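Local coordinates for protein putative N-acetyl-gamma-glutamyl-phosphate reductase (Arabidopsis thaliana, PDB 1XYG) that probably catalyses the NADPH-dependent reduction of N-acetyl-L-glutamyl 5-phosphate to the 5-semialdehyde in plastid arginine biosynthesis, at residues A[300-306]-A[324-330]. Residues are numbered along the deposited sequence; the frame is centred on the assembly and turned at random.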
loop_
_atom_site.group_PDB
_atom_site.type_symbol
_atom_site.label_atom_id
_atom_site.label_comp_id
_atom_site.label_asym_id
_atom_site.label_seq_id
_atom_site.Cartn_x
_atom_site.Cartn_y
_atom_site.Cartn_z
ATOM N N VAL A 300 10.262 1.610 14.137
ATOM C CA VAL A 300 10.553 2.960 14.633
ATOM C C VAL A 300 9.557 3.967 14.060
ATOM O O VAL A 300 9.607 5.158 14.363
ATOM C CB VAL A 300 11.982 3.427 14.248
ATOM C CG1 VAL A 300 13.036 2.675 15.061
ATOM C CG2 VAL A 300 12.201 3.222 12.757
ATOM N N ARG A 301 8.656 3.462 13.229
ATOM C CA ARG A 301 7.629 4.262 12.581
ATOM C C ARG A 301 6.864 5.140 13.579
ATOM O O ARG A 301 6.269 4.636 14.529
ATOM C CB ARG A 301 6.671 3.308 11.857
ATOM C CG ARG A 301 5.777 3.910 10.803
ATOM C CD ARG A 301 5.226 2.799 9.909
ATOM N NE ARG A 301 4.339 1.872 10.618
ATOM C CZ ARG A 301 4.160 0.597 10.282
ATOM N NH1 ARG A 301 4.812 0.076 9.255
ATOM N NH2 ARG A 301 3.307 -0.158 10.957
ATOM N N GLY A 302 6.891 6.451 13.355
ATOM C CA GLY A 302 6.175 7.374 14.217
ATOM C C GLY A 302 6.871 7.707 15.523
ATOM O O GLY A 302 6.257 8.231 16.450
ATOM N N SER A 303 8.160 7.410 15.606
ATOM C CA SER A 303 8.910 7.692 16.817
ATOM C C SER A 303 10.221 8.368 16.454
ATOM O O SER A 303 10.567 8.504 15.282
ATOM C CB SER A 303 9.197 6.398 17.579
ATOM O OG SER A 303 10.174 5.627 16.902
ATOM N N ASN A 304 10.962 8.777 17.474
ATOM C CA ASN A 304 12.229 9.443 17.262
ATOM C C ASN A 304 13.408 8.481 17.412
ATOM O O ASN A 304 14.556 8.910 17.530
ATOM C CB ASN A 304 12.369 10.598 18.256
ATOM C CG ASN A 304 13.448 11.578 17.851
ATOM O OD1 ASN A 304 13.462 12.053 16.714
ATOM N ND2 ASN A 304 14.360 11.889 18.773
ATOM N N TYR A 305 13.126 7.185 17.385
ATOM C CA TYR A 305 14.171 6.182 17.549
ATOM C C TYR A 305 14.900 5.742 16.292
ATOM O O TYR A 305 14.368 5.792 15.182
ATOM C CB TYR A 305 13.600 4.936 18.228
ATOM C CG TYR A 305 13.102 5.195 19.621
ATOM C CD1 TYR A 305 13.992 5.322 20.688
ATOM C CD2 TYR A 305 11.744 5.344 19.868
ATOM C CE1 TYR A 305 13.533 5.594 21.973
ATOM C CE2 TYR A 305 11.273 5.614 21.137
ATOM C CZ TYR A 305 12.167 5.742 22.188
ATOM O OH TYR A 305 11.683 6.033 23.442
ATOM N N CYS A 306 16.129 5.296 16.505
ATOM C CA CYS A 306 16.985 4.790 15.447
ATOM C C CYS A 306 17.494 3.436 15.920
ATOM O O CYS A 306 18.049 3.324 17.009
ATOM C CB CYS A 306 18.176 5.730 15.213
ATOM S SG CYS A 306 19.507 5.025 14.205
ATOM N N VAL A 324 18.056 2.319 10.739
ATOM C CA VAL A 324 16.722 2.786 10.373
ATOM C C VAL A 324 16.140 3.848 11.306
ATOM O O VAL A 324 16.470 3.908 12.497
ATOM C CB VAL A 324 15.722 1.601 10.307
ATOM C CG1 VAL A 324 16.304 0.476 9.420
ATOM C CG2 VAL A 324 15.440 1.074 11.726
ATOM N N ILE A 325 15.263 4.673 10.742
ATOM C CA ILE A 325 14.578 5.737 11.470
ATOM C C ILE A 325 13.284 6.073 10.738
ATOM O O ILE A 325 13.008 5.544 9.660
ATOM C CB ILE A 325 15.405 7.057 11.509
ATOM C CG1 ILE A 325 15.666 7.556 10.085
ATOM C CG2 ILE A 325 16.725 6.851 12.237
ATOM C CD1 ILE A 325 16.317 8.935 10.038
ATOM N N ASP A 326 12.481 6.935 11.345
ATOM C CA ASP A 326 11.268 7.426 10.706
ATOM C C ASP A 326 11.861 8.703 10.089
ATOM O O ASP A 326 12.316 9.587 10.821
ATOM C CB ASP A 326 10.205 7.780 11.753
ATOM C CG ASP A 326 8.997 8.497 11.148
ATOM O OD1 ASP A 326 9.194 9.308 10.218
ATOM O OD2 ASP A 326 7.860 8.262 11.608
ATOM N N ASN A 327 11.891 8.787 8.763
ATOM C CA ASN A 327 12.489 9.941 8.089
ATOM C C ASN A 327 11.932 11.300 8.506
ATOM O O ASN A 327 12.644 12.301 8.455
ATOM C CB ASN A 327 12.375 9.795 6.565
ATOM C CG ASN A 327 10.948 9.805 6.092
ATOM O OD1 ASN A 327 10.191 8.868 6.361
ATOM N ND2 ASN A 327 10.558 10.875 5.391
ATOM N N LEU A 328 10.670 11.334 8.920
ATOM C CA LEU A 328 10.041 12.582 9.339
ATOM C C LEU A 328 10.322 12.974 10.793
ATOM O O LEU A 328 10.207 14.148 11.155
ATOM C CB LEU A 328 8.520 12.507 9.130
ATOM C CG LEU A 328 8.025 12.489 7.680
ATOM C CD1 LEU A 328 6.505 12.343 7.625
ATOM C CD2 LEU A 328 8.468 13.778 7.003
ATOM N N VAL A 329 10.689 12.006 11.630
ATOM C CA VAL A 329 10.931 12.298 13.038
ATOM C C VAL A 329 12.418 12.435 13.347
ATOM O O VAL A 329 12.952 13.543 13.325
ATOM C CB VAL A 329 10.281 11.221 13.950
ATOM C CG1 VAL A 329 10.180 11.733 15.392
ATOM C CG2 VAL A 329 8.889 10.895 13.450
ATOM N N LYS A 330 13.098 11.329 13.626
ATOM C CA LYS A 330 14.528 11.430 13.910
ATOM C C LYS A 330 15.260 11.928 12.663
ATOM O O LYS A 330 16.364 12.461 12.751
ATOM C CB LYS A 330 15.094 10.079 14.360
ATOM C CG LYS A 330 16.587 10.099 14.670
ATOM C CD LYS A 330 16.951 11.138 15.734
ATOM C CE LYS A 330 18.441 11.076 16.087
ATOM N NZ LYS A 330 18.869 12.115 17.086
HETATM O O HOH W 1 13.052 7.693 14.100
#
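The carboxylate of Asp-326 is held by its two oxygens: OD2 receives Gly-302 N at 2.7 Å on its anti lone pair, while OD1 meets Leu-328 N nearly along the C-O bond at 2.8 Å, the capping bond of an Asx turn. The second flat group, the amide of Asn-304, lays OD1 against Lys-330 CA (3.1 Å) and sends ND2 to Gln-338; the ring of Tyr-305 has Ser-303 OG at its edge, in plane. Asp-326 comes just after strand 318-325 of the mixed sheet in the dimerisation domain and opens the type I turn that leads into helix 329-343, while Gly-302 belongs to the type II turn of residues 300-303. Aspartate suits this place because, with CG anti to the backbone N (chi1 171°), its carboxylate stands between the two turns, and OD2 also pairs with Arg-253. Replacing Asp-326 by an alanine would take away the acceptor of Gly-302 N and Leu-328 N and is likely to leave Arg-253 without this counter-charge. Glycine suits the third turn position, where phi is 80°. Beta-branched Val-329 fits both methyls around Ser-303 O, and the slim Cys-306 lets its CB press tightly on Ile-325 CG2; the Ile-325 side chain lies about 5 Å from that of Cys-163, probably the active-site residue. A single water joins the backbones, donating to Ser-303 O and Tyr-305 O and accepting from Asp-326 N at 2.9 Å.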